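Side-chain contact in putative platelet activating factor (Streptococcus pneumoniae, PDB 2HSJ), which is of unknown function but belongs to the GDSL-like lipase/acylhydrolase family of the SGNH hydrolase clan and so probably hydrolyses ester bonds: residues V145-S149 / N150-Q154. Numbering follows the deposited sequence.
Sequences VYIRS and NEKIQ
Lys152 runs back from the first turn of helix 150-164 over Ser149 to the main chain of Ile147. Its CB lies 3.6 Å from Ser149 OG, and CG comes closer still to that hydroxyl. CG is set beside the backbone N (chi1 -67°), aiming the chain back past the helix start, and beyond CG it is fully extended. CD touches both Ser149 OG and Ile147 O, to one side of the line between them, CE packs against the same carbonyl, and NZ ends 2.6 Å from Ile147 O in a short hydrogen bond whose donor stands 28° from the carbonyl plane. A long, flexible lysine suits this place because its methylenes can lie along the serine hydroxyl while its ammonium group reaches a carbonyl in the preceding loop.

Ser149 is the N-cap of the helix. With OG held between the backbone N and the carbonyl carbon (chi1 74°), the hydroxyl accepts a nearly straight bond from Lys152 N at 3.1 Å, an amide with no preceding helical turn to bond to. Serine fits because its side chain is short enough to fold back onto the backbone. Its carbonyl O starts the regular helical pattern by accepting from Ile153 N at 3.0 Å. A water also bonds to Ser149 OG and donates weakly to Glu151 OE1.

Between the end of helix 142-145 and the cap, the chain reverses in a type II' turn from Val145 to Arg148, with Tyr146 at positive phi. Arg148 N closes the turn by bonding to Val145 O, and NH1 bonds to the same oxygen from the opposite face (2.9 Å); arginine suits the place because NH2 can also reach Asn96 OD1 in helix 95-99. Buried Asn150 suits its spot because ND2 can bond to Val135 O.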
loop_
_atom_site.group_PDB
_atom_site.type_symbol
_atom_site.label_atom_id
_atom_site.label_comp_id
_atom_site.label_asym_id
_atom_site.label_seq_id
_atom_site.Cartn_x
_atom_site.Cartn_y
_atom_site.Cartn_z
ATOM N N VAL D 145 -18.996 20.911 27.263
ATOM C CA VAL D 145 -19.198 22.021 26.330
ATOM C C VAL D 145 -18.588 23.330 26.860
ATOM O O VAL D 145 -17.960 24.085 26.102
ATOM C CB VAL D 145 -20.685 22.159 25.955
ATOM C CG1 VAL D 145 -20.958 23.426 25.171
ATOM C CG2 VAL D 145 -21.116 20.942 25.158
ATOM N N TYR D 146 -18.752 23.580 28.164
ATOM C CA TYR D 146 -18.102 24.711 28.816
ATOM C C TYR D 146 -18.489 26.016 28.110
ATOM O O TYR D 146 -19.664 26.229 27.778
ATOM C CB TYR D 146 -16.583 24.470 28.860
ATOM C CG TYR D 146 -15.829 25.373 29.803
ATOM C CD1 TYR D 146 -16.288 25.594 31.093
ATOM C CD2 TYR D 146 -14.638 25.971 29.403
ATOM C CE1 TYR D 146 -15.591 26.444 31.970
ATOM C CE2 TYR D 146 -13.935 26.810 30.256
ATOM C CZ TYR D 146 -14.414 27.039 31.539
ATOM O OH TYR D 146 -13.711 27.867 32.381
ATOM N N ILE D 147 -17.542 26.904 27.873
ATOM C CA ILE D 147 -17.896 28.215 27.319
ATOM C C ILE D 147 -18.123 28.234 25.785
ATOM O O ILE D 147 -18.373 29.286 25.201
ATOM C CB ILE D 147 -16.863 29.302 27.724
ATOM C CG1 ILE D 147 -15.494 29.011 27.085
ATOM C CG2 ILE D 147 -16.793 29.442 29.269
ATOM C CD1 ILE D 147 -14.447 30.136 27.334
ATOM N N ARG D 148 -18.028 27.081 25.133
ATOM C CA ARG D 148 -18.315 27.031 23.702
ATOM C C ARG D 148 -19.798 27.302 23.473
ATOM O O ARG D 148 -20.651 26.938 24.302
ATOM C CB ARG D 148 -17.971 25.654 23.154
ATOM C CG ARG D 148 -16.530 25.246 23.321
ATOM C CD ARG D 148 -16.359 23.765 22.946
ATOM N NE ARG D 148 -14.989 23.315 23.180
ATOM C CZ ARG D 148 -14.481 23.066 24.380
ATOM N NH1 ARG D 148 -15.212 23.235 25.490
ATOM N NH2 ARG D 148 -13.230 22.660 24.493
ATOM N N SER D 149 -20.104 27.943 22.343
ATOM C CA SER D 149 -21.496 28.140 21.914
ATOM C C SER D 149 -21.507 28.033 20.415
ATOM O O SER D 149 -20.478 28.250 19.772
ATOM C CB SER D 149 -22.031 29.507 22.329
ATOM O OG SER D 149 -21.480 30.544 21.535
ATOM N N ASN D 150 -22.663 27.681 19.856
ATOM C CA ASN D 150 -22.767 27.553 18.416
ATOM C C ASN D 150 -22.693 28.893 17.692
ATOM O O ASN D 150 -22.285 28.936 16.530
ATOM C CB ASN D 150 -24.003 26.725 18.032
ATOM C CG ASN D 150 -23.857 25.259 18.423
ATOM O OD1 ASN D 150 -22.870 24.617 18.051
ATOM N ND2 ASN D 150 -24.819 24.733 19.202
ATOM N N GLU D 151 -23.044 29.984 18.377
ATOM C CA GLU D 151 -22.864 31.322 17.778
ATOM C C GLU D 151 -21.375 31.657 17.621
ATOM O O GLU D 151 -20.966 32.158 16.569
ATOM C CB GLU D 151 -23.600 32.411 18.562
ATOM C CG GLU D 151 -25.072 32.083 18.854
ATOM C CD GLU D 151 -25.260 31.412 20.220
ATOM O OE1 GLU D 151 -25.630 32.156 21.151
ATOM O OE2 GLU D 151 -25.023 30.174 20.386
ATOM N N LYS D 152 -20.564 31.356 18.639
ATOM C CA LYS D 152 -19.109 31.559 18.559
ATOM C C LYS D 152 -18.527 30.671 17.465
ATOM O O LYS D 152 -17.742 31.130 16.624
ATOM C CB LYS D 152 -18.392 31.191 19.866
ATOM C CG LYS D 152 -18.675 32.073 21.069
ATOM C CD LYS D 152 -18.170 31.385 22.345
ATOM C CE LYS D 152 -18.285 32.304 23.580
ATOM N NZ LYS D 152 -17.553 31.741 24.775
ATOM N N ILE D 153 -18.913 29.397 17.487
ATOM C CA ILE D 153 -18.398 28.431 16.497
ATOM C C ILE D 153 -18.725 28.897 15.069
ATOM O O ILE D 153 -17.848 28.886 14.209
ATOM C CB ILE D 153 -18.906 27.003 16.768
ATOM C CG1 ILE D 153 -18.212 26.461 18.032
ATOM C CG2 ILE D 153 -18.625 26.092 15.597
ATOM C CD1 ILE D 153 -18.939 25.326 18.696
ATOM N N GLN D 154 -19.968 29.313 14.832
ATOM C CA GLN D 154 -20.360 29.846 13.518
ATOM C C GLN D 154 -19.561 31.106 13.120
ATOM O O GLN D 154 -19.190 31.248 11.965
ATOM C CB GLN D 154 -21.865 30.101 13.473
ATOM C CG GLN D 154 -22.645 28.812 13.344
ATOM C CD GLN D 154 -24.153 29.017 13.338
ATOM O OE1 GLN D 154 -24.745 29.435 14.340
ATOM N NE2 GLN D 154 -24.786 28.696 12.215
HETATM O O HOH W 1 -22.660 33.052 22.407
#